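Local structure of insecticidal Delta-Endotoxin Cry8Ea1 (Bacillus Thuringiensis, 3EB7) at residues N80-Q83 with L84-T87; L102-V105 with R106-F109; T35-D38 with V39-G43; Y119-S122 with F123-T126. The protein kills insect larvae, including those of the underground pest Holotrichia parallela, probably by forming pores in gut-cell membranes through its N-terminal helical domain, as related toxins do. All blocks are in the same frame, centred on the assembly; numbering follows the deposited sequence.

Contact 1 of 4, residues N80-Q83 with L84-T87; sequences NNYQ and LYLT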
# COMPACT_ATOMS: atom_id res chain seq x y z
N ASN A 80 22.67 -13.49 -12.09
CA ASN A 80 23.50 -14.69 -12.24
C ASN A 80 24.06 -15.12 -10.89
O ASN A 80 24.09 -16.30 -10.58
CB ASN A 80 24.64 -14.46 -13.25
CG ASN A 80 24.13 -14.19 -14.67
OD1 ASN A 80 23.13 -14.78 -15.14
ND2 ASN A 80 24.80 -13.28 -15.37
N ASN A 81 24.51 -14.15 -10.10
CA ASN A 81 25.04 -14.41 -8.77
C ASN A 81 23.98 -14.84 -7.75
O ASN A 81 24.29 -15.56 -6.80
CB ASN A 81 25.82 -13.20 -8.27
CG ASN A 81 27.21 -13.12 -8.88
OD1 ASN A 81 28.07 -13.96 -8.60
ND2 ASN A 81 27.43 -12.14 -9.73
N TYR A 82 22.74 -14.39 -7.95
CA TYR A 82 21.61 -14.87 -7.17
C TYR A 82 21.23 -16.33 -7.43
O TYR A 82 20.81 -17.00 -6.50
CB TYR A 82 20.39 -13.98 -7.39
CG TYR A 82 20.16 -13.02 -6.24
CD1 TYR A 82 20.48 -11.66 -6.36
CD2 TYR A 82 19.60 -13.49 -5.02
CE1 TYR A 82 20.26 -10.78 -5.29
CE2 TYR A 82 19.37 -12.64 -3.97
CZ TYR A 82 19.70 -11.29 -4.11
OH TYR A 82 19.47 -10.46 -3.05
N GLN A 83 21.36 -16.81 -8.68
CA GLN A 83 21.12 -18.24 -8.99
C GLN A 83 22.09 -19.14 -8.22
O GLN A 83 21.69 -20.13 -7.64
CB GLN A 83 21.25 -18.54 -10.49
CG GLN A 83 20.64 -17.46 -11.35
CD GLN A 83 19.56 -17.97 -12.26
OE1 GLN A 83 18.47 -18.39 -11.80
NE2 GLN A 83 19.82 -17.94 -13.58
N LEU A 84 23.36 -18.74 -8.21
CA LEU A 84 24.42 -19.44 -7.52
C LEU A 84 24.23 -19.43 -5.99
O LEU A 84 24.53 -20.42 -5.33
CB LEU A 84 25.77 -18.84 -7.90
CG LEU A 84 26.10 -18.75 -9.39
CD1 LEU A 84 27.34 -17.91 -9.59
CD2 LEU A 84 26.29 -20.13 -10.02
N TYR A 85 23.76 -18.31 -5.45
CA TYR A 85 23.41 -18.23 -4.04
C TYR A 85 22.21 -19.12 -3.73
O TYR A 85 22.22 -19.85 -2.74
CB TYR A 85 23.12 -16.79 -3.64
CG TYR A 85 22.67 -16.61 -2.22
CD1 TYR A 85 23.46 -17.06 -1.14
CD2 TYR A 85 21.48 -15.94 -1.93
CE1 TYR A 85 23.05 -16.87 0.18
CE2 TYR A 85 21.04 -15.75 -0.60
CZ TYR A 85 21.84 -16.20 0.43
OH TYR A 85 21.42 -16.01 1.73
N LEU A 86 21.18 -19.09 -4.58
CA LEU A 86 20.07 -20.05 -4.39
C LEU A 86 20.53 -21.52 -4.45
O LEU A 86 20.12 -22.33 -3.62
CB LEU A 86 18.95 -19.82 -5.41
CG LEU A 86 17.76 -20.77 -5.34
CD1 LEU A 86 17.03 -20.60 -4.01
CD2 LEU A 86 16.84 -20.56 -6.55
N THR A 87 21.39 -21.86 -5.41
CA THR A 87 21.87 -23.23 -5.52
C THR A 87 22.73 -23.63 -4.30
O THR A 87 22.63 -24.75 -3.82
CB THR A 87 22.60 -23.49 -6.86
OG1 THR A 87 21.67 -23.33 -7.93
CG2 THR A 87 23.22 -24.91 -6.93

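Contact 2 of 4, residues L102-V105 with R106-F109; sequences LRDV and RNRF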
# COMPACT_ATOMS: atom_id res chain seq x y z
N LEU A 102 29.30 -25.09 3.51
CA LEU A 102 29.10 -23.90 4.35
C LEU A 102 29.93 -22.75 3.82
O LEU A 102 29.49 -21.61 3.84
CB LEU A 102 29.45 -24.15 5.83
CG LEU A 102 28.51 -25.05 6.63
CD1 LEU A 102 29.19 -25.63 7.91
CD2 LEU A 102 27.23 -24.32 6.98
N ARG A 103 31.14 -23.07 3.36
CA ARG A 103 32.04 -22.10 2.78
C ARG A 103 31.42 -21.54 1.50
O ARG A 103 31.57 -20.34 1.21
CB ARG A 103 33.40 -22.74 2.49
CG ARG A 103 34.61 -21.85 2.77
CD ARG A 103 35.95 -22.56 2.47
NE ARG A 103 36.16 -23.77 3.27
CZ ARG A 103 36.62 -24.93 2.79
NH1 ARG A 103 36.91 -25.08 1.49
NH2 ARG A 103 36.77 -25.98 3.60
N ASP A 104 30.71 -22.40 0.77
CA ASP A 104 30.10 -22.04 -0.50
C ASP A 104 28.97 -21.04 -0.35
O ASP A 104 28.94 -20.04 -1.06
CB ASP A 104 29.59 -23.28 -1.22
CG ASP A 104 29.48 -23.08 -2.73
OD1 ASP A 104 28.87 -23.96 -3.40
OD2 ASP A 104 29.99 -22.06 -3.28
N VAL A 105 28.04 -21.34 0.55
CA VAL A 105 26.89 -20.48 0.84
C VAL A 105 27.34 -19.15 1.45
O VAL A 105 26.85 -18.10 1.07
CB VAL A 105 25.81 -21.20 1.72
CG1 VAL A 105 26.32 -21.53 3.12
CG2 VAL A 105 24.53 -20.39 1.81
N ARG A 106 28.29 -19.20 2.38
CA ARG A 106 28.82 -18.00 2.99
C ARG A 106 29.48 -17.11 1.92
O ARG A 106 29.25 -15.90 1.85
CB ARG A 106 29.83 -18.40 4.06
CG ARG A 106 30.37 -17.28 4.89
CD ARG A 106 31.73 -17.64 5.51
NE ARG A 106 31.70 -18.95 6.16
CZ ARG A 106 32.76 -19.74 6.30
NH1 ARG A 106 33.95 -19.36 5.84
NH2 ARG A 106 32.62 -20.93 6.90
N ASN A 107 30.30 -17.74 1.08
CA ASN A 107 30.99 -17.08 -0.02
C ASN A 107 30.04 -16.44 -1.05
O ASN A 107 30.29 -15.35 -1.53
CB ASN A 107 32.00 -18.09 -0.63
CG ASN A 107 32.45 -17.73 -2.06
OD1 ASN A 107 33.12 -16.71 -2.29
ND2 ASN A 107 32.11 -18.61 -3.02
N ARG A 108 28.93 -17.10 -1.36
CA ARG A 108 27.98 -16.56 -2.35
C ARG A 108 27.27 -15.32 -1.79
O ARG A 108 26.97 -14.39 -2.53
CB ARG A 108 26.94 -17.62 -2.76
CG ARG A 108 27.46 -18.80 -3.54
CD ARG A 108 28.02 -18.39 -4.87
NE ARG A 108 28.72 -19.50 -5.51
CZ ARG A 108 29.68 -19.35 -6.44
NH1 ARG A 108 30.05 -18.13 -6.84
NH2 ARG A 108 30.27 -20.42 -6.97
N PHE A 109 26.97 -15.37 -0.49
CA PHE A 109 26.28 -14.35 0.26
C PHE A 109 27.15 -13.10 0.33
O PHE A 109 26.66 -11.99 0.17
CB PHE A 109 25.95 -14.87 1.68
CG PHE A 109 25.69 -13.78 2.68
CD1 PHE A 109 24.39 -13.34 2.93
CD2 PHE A 109 26.77 -13.15 3.35
CE1 PHE A 109 24.16 -12.27 3.82
CE2 PHE A 109 26.56 -12.11 4.23
CZ PHE A 109 25.24 -11.66 4.47

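Contact 3 of 4, residues T35-D38 with V39-G43; sequences TLID and VLWPG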
# COMPACT_ATOMS: atom_id res chain seq x y z
N THR A 35 10.89 -18.00 -5.82
CA THR A 35 9.86 -17.13 -6.38
C THR A 35 10.44 -15.77 -6.79
O THR A 35 10.21 -15.36 -7.91
CB THR A 35 8.67 -17.00 -5.40
OG1 THR A 35 8.08 -18.29 -5.25
CG2 THR A 35 7.63 -16.05 -5.90
N LEU A 36 11.20 -15.12 -5.91
CA LEU A 36 11.77 -13.79 -6.20
C LEU A 36 12.66 -13.79 -7.44
O LEU A 36 12.53 -12.92 -8.30
CB LEU A 36 12.59 -13.28 -5.03
CG LEU A 36 12.02 -12.37 -3.92
CD1 LEU A 36 10.46 -12.37 -3.75
CD2 LEU A 36 12.73 -12.74 -2.60
N ILE A 37 13.56 -14.77 -7.51
CA ILE A 37 14.44 -14.97 -8.67
C ILE A 37 13.67 -15.25 -9.98
O ILE A 37 14.03 -14.71 -11.01
CB ILE A 37 15.48 -16.04 -8.40
CG1 ILE A 37 16.42 -15.53 -7.28
CG2 ILE A 37 16.25 -16.41 -9.68
CD1 ILE A 37 17.54 -16.50 -6.86
N ASP A 38 12.60 -16.04 -9.92
CA ASP A 38 11.75 -16.26 -11.09
C ASP A 38 11.10 -15.00 -11.62
O ASP A 38 10.96 -14.86 -12.83
CB ASP A 38 10.64 -17.26 -10.80
CG ASP A 38 11.05 -18.68 -11.06
OD1 ASP A 38 10.12 -19.52 -11.15
OD2 ASP A 38 12.28 -18.98 -11.15
N VAL A 39 10.67 -14.13 -10.71
CA VAL A 39 9.95 -12.92 -11.07
C VAL A 39 10.95 -11.89 -11.61
O VAL A 39 10.75 -11.31 -12.69
CB VAL A 39 9.10 -12.39 -9.88
CG1 VAL A 39 8.35 -11.07 -10.24
CG2 VAL A 39 8.11 -13.44 -9.43
N LEU A 40 12.06 -11.71 -10.90
CA LEU A 40 13.02 -10.66 -11.23
C LEU A 40 14.01 -11.03 -12.34
O LEU A 40 14.52 -10.17 -13.04
CB LEU A 40 13.73 -10.16 -9.96
CG LEU A 40 12.83 -9.36 -8.98
CD1 LEU A 40 13.52 -9.11 -7.65
CD2 LEU A 40 12.37 -8.05 -9.61
N TRP A 41 14.26 -12.32 -12.52
CA TRP A 41 15.13 -12.78 -13.59
C TRP A 41 14.46 -13.92 -14.35
O TRP A 41 14.83 -15.08 -14.18
CB TRP A 41 16.51 -13.17 -13.04
CG TRP A 41 17.28 -11.99 -12.53
CD1 TRP A 41 17.98 -11.06 -13.27
CD2 TRP A 41 17.39 -11.57 -11.16
NE1 TRP A 41 18.52 -10.10 -12.44
CE2 TRP A 41 18.17 -10.39 -11.15
CE3 TRP A 41 16.92 -12.09 -9.94
CZ2 TRP A 41 18.51 -9.73 -9.95
CZ3 TRP A 41 17.24 -11.42 -8.76
CH2 TRP A 41 18.04 -10.26 -8.77
N PRO A 42 13.43 -13.58 -15.17
CA PRO A 42 12.75 -14.62 -15.94
C PRO A 42 13.58 -15.15 -17.13
O PRO A 42 13.27 -16.22 -17.66
CB PRO A 42 11.46 -13.94 -16.42
CG PRO A 42 11.50 -12.49 -15.87
CD PRO A 42 12.89 -12.23 -15.43
N GLY A 43 14.66 -14.44 -17.50
CA GLY A 43 15.53 -14.88 -18.60
C GLY A 43 15.10 -14.40 -19.98
O GLY A 43 13.92 -14.19 -20.23
O HOH W 1 14.47 -17.68 -13.29

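Contact 4 of 4, residues Y119-S122 with F123-T126; sequences YMPS and FRVT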
# COMPACT_ATOMS: atom_id res chain seq x y z
N TYR A 119 26.87 -1.52 -6.30
CA TYR A 119 25.90 -1.20 -7.36
C TYR A 119 24.80 -0.20 -6.98
O TYR A 119 24.28 0.50 -7.84
CB TYR A 119 25.26 -2.47 -7.91
CG TYR A 119 26.16 -3.40 -8.68
CD1 TYR A 119 25.80 -4.74 -8.91
CD2 TYR A 119 27.39 -2.95 -9.16
CE1 TYR A 119 26.64 -5.60 -9.64
CE2 TYR A 119 28.23 -3.80 -9.87
CZ TYR A 119 27.85 -5.10 -10.12
OH TYR A 119 28.70 -5.87 -10.87
N MET A 120 24.39 -0.18 -5.71
CA MET A 120 23.29 0.73 -5.30
C MET A 120 23.40 2.18 -5.83
O MET A 120 22.36 2.78 -6.15
CB MET A 120 23.06 0.73 -3.78
CG MET A 120 22.51 -0.58 -3.22
SD MET A 120 20.98 -1.15 -4.01
CE MET A 120 19.84 0.21 -3.64
N PRO A 121 24.63 2.76 -5.89
CA PRO A 121 24.75 4.13 -6.43
C PRO A 121 24.34 4.27 -7.89
O PRO A 121 23.95 5.36 -8.30
CB PRO A 121 26.23 4.48 -6.22
CG PRO A 121 26.70 3.60 -5.06
CD PRO A 121 25.92 2.28 -5.33
N SER A 122 24.40 3.18 -8.65
CA SER A 122 23.94 3.15 -10.05
C SER A 122 22.43 3.28 -10.20
O SER A 122 21.97 3.58 -11.29
CB SER A 122 24.34 1.84 -10.74
OG SER A 122 25.75 1.67 -10.74
N PHE A 123 21.68 3.01 -9.13
CA PHE A 123 20.23 3.11 -9.13
C PHE A 123 19.71 4.46 -8.59
O PHE A 123 18.50 4.65 -8.35
CB PHE A 123 19.65 1.91 -8.36
CG PHE A 123 20.32 0.59 -8.71
CD1 PHE A 123 20.52 -0.38 -7.73
CD2 PHE A 123 20.73 0.31 -10.04
CE1 PHE A 123 21.14 -1.60 -8.04
CE2 PHE A 123 21.36 -0.91 -10.37
CZ PHE A 123 21.56 -1.87 -9.36
N ARG A 124 20.62 5.41 -8.41
CA ARG A 124 20.24 6.75 -7.97
C ARG A 124 21.22 7.76 -8.55
O ARG A 124 21.63 8.72 -7.86
CB ARG A 124 20.19 6.87 -6.44
CG ARG A 124 21.42 6.32 -5.77
CD ARG A 124 21.58 6.89 -4.38
NE ARG A 124 22.61 6.21 -3.59
CZ ARG A 124 23.90 6.54 -3.56
NH1 ARG A 124 24.38 7.56 -4.28
NH2 ARG A 124 24.72 5.84 -2.79
N VAL A 125 21.57 7.54 -9.82
CA VAL A 125 22.45 8.47 -10.55
C VAL A 125 21.84 9.87 -10.50
O VAL A 125 20.61 10.05 -10.71
CB VAL A 125 22.70 8.02 -12.01
CG1 VAL A 125 23.62 9.03 -12.77
CG2 VAL A 125 23.27 6.62 -12.03
N THR A 126 22.71 10.84 -10.18
CA THR A 126 22.34 12.26 -10.02
C THR A 126 21.65 12.75 -11.29
O THR A 126 22.20 12.64 -12.36
CB THR A 126 23.59 13.15 -9.73
OG1 THR A 126 24.12 12.83 -8.44
CG2 THR A 126 23.26 14.66 -9.76

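Contact 1 of 4, residues N80-Q83 with L84-T87
Thr87 turns its hydroxyl back onto the carbonyl of Gln83, one helical turn earlier, so that Gln83 O receives two donors from the same residue. Thr87 N donates to Gln83 O at 2.8 Å. Thr87 OG1 lies 3.2 Å from the same oxygen, above the carbonyl plane and not on a lone pair. The first torsion of Thr87 (chi1 -65°) sets OG1 beside its own backbone N, on the side facing that carbonyl, and sends CG2 the other way. Leu84 reaches back over the preceding turn: its CG sits 3.4 Å from Asn80 O, and its CD1 meets Asn81 OD1 at 4.1 Å, the amide and the leucine branch meeting at a slant. The other end of that amide, Asn81 ND2, is bonded to Gly77 O. All of this lies on helix 65-93 of the helical bundle that forms the N-terminal domain of three-domain Cry toxins. On the inward surface Tyr82 and Tyr85 are neighbours, CD2 to CD2 at 4.4 Å, with Tyr82 CD2 close to the plane of the Tyr85 ring, at its edge. Tyr85 CG is anti to the backbone N (chi1 177°), and the two rings diverge beyond this point. Tyr82 packs against Trp41, while Tyr85 touches Leu112 and Leu146, on helices 99-119 and 133-153, and its OH hydrogen-bonds Asp149 OD2.

Contact 2 of 4, residues L102-V105 with R106-F109
Leu102 offers its carbonyl to the backbone N of Arg106, whose CB also lies against Leu102 O at 3.2 Å. Next, Arg103 bonds Asn107 N through its own carbonyl and places its CA over the centre of one face of the Arg106 guanidinium, 4.3 Å above the plane. A bend at chi3 (-49°) folds the Arg106 chain back towards the earlier turn, where Arg103 CG and Arg106 NH1 come within 4.0 Å; Arg106 NE is bonded to Trp157 O. Asp104 follows with the charged pair of the segment: its OD2 makes a long salt bridge of 3.6 Å to Arg108 NE. The carboxylate and guanidinium planes are 61° apart, so the two groups do not lie flat against one another as a two-pronged pair. This i to i+4 pairing runs along helix 99-119 of the N-terminal helical bundle, at the border with helix 65-93, where Arg108 packs on Leu84 and Ala88. Arg108 CG also lies 3.1 Å from Asp104 O. Val105, buried against Trp157, accepts Phe109 N at its carbonyl; the Phe109 ring leads away into the bundle to meet Tyr167 edge-to-face.

Contact 3 of 4, residues T35-D38 with V39-G43
Trp41 closes the last turn of helix 26-40, its backbone N donating to Ile37 O at 2.8 Å, and the packed side of the contact lies next to that bond. The six-membered ring of its indole comes back along the helix edge-on: CE3 is 4.0 Å from Ile37 CA, which lies near the ring plane, and 4.4 Å from Ile37 CG1. Leu40 CB lies over the rim of one face, 3.7 Å above the ring plane. A chi1 of -67° sets CG beside the backbone N and turns the edge of the indole towards Ile37; NE1 is hydrogen-bonded to Leu75 O of helix 65-93, and the ring meets that of Trp48. On another side Val39 presses its CG2 branch to 3.2 Å from Thr35 O, while its side chain rests on Thr9 and Leu13 of helix 2-20.

The side bearing Asp38 and Pro42 is looser and faces solvent. There Asp38 and Trp41 are joined through a water, which donates to Trp41 O at 2.8 Å and more weakly to Asp38 OD2. Pro42 rests its CB 3.7 Å from Asp38 O. The whole is a helix C-terminus in the N-terminal helical bundle of a three-domain Cry toxin: Trp41 is the first residue to leave helical angles, and a proline follows it as the chain turns towards helix 47-59.

Contact 4 of 4, residues Y119-S122 with F123-T126
Phe123 folds back over the chain that precedes it, a short 3-10 turn that ends helix 99-119 of the N-terminal helical bundle and leads into the loop before helix 133-153. Its ring lies across Tyr119 O, which stands 3.7 Å above the ring plane and over its centre. At the edge of the same ring sits Met120 SD, 3.8 Å from Phe123 CD1, a Met-aromatic contact in which the sulfur is 81° off the ring normal. The two side chains cross at about a right angle; a bend at chi2 (-55°) brings SD to that edge, and chi3 then sets only the methyl CE. Tyr119 CB supports the far end of the ring, 4.0 Å from Phe123 CZ. Arg124 has its CG between the backbone N and the carbonyl carbon (chi1 49°), and an extended chain then carries the guanidinium back over the proline. Pro121 CA lies over the centre of one guanidinium face, 3.8 Å above its plane.

The bonds of the turn span three residues: Ser122 N to Tyr119 O at 2.8 Å, Phe123 N to Met120 O at 3.1 Å, the donor well above the carbonyl plane, and a weak one from Arg124 N to Pro121 O. Further out, Phe123 is packed against Ala71 and Leu75 of helix 65-93 and against Val135 and Ala139 of helix 133-153, while Ser122 OG is hydrogen-bonded to Glu74 OE2.

How the contacts relate
All four contacts belong to the N-terminal helical domain, and along the chain they come in the order 3, 1, 2, 4. Contact 1 lies between two others, its centre about 11 Å from those of contacts 2 and 3. It touches contact 3 where Ile37 CD1 packs on Tyr82 O, at 3.3 Å, and contact 2 where Tyr85 CE1 packs on Phe109 CB; contacts 2 and 3 themselves do not meet. Contact 4 stands 22 to 26 Å from the other three, centre to centre. Contacts 3, 1 and 2 thus lie side by side on helices 26-40, 65-93 and 99-119, while contact 4 marks where the chain leaves helix 99-119, in the domain that probably forms the membrane pore, as in related Cry toxins.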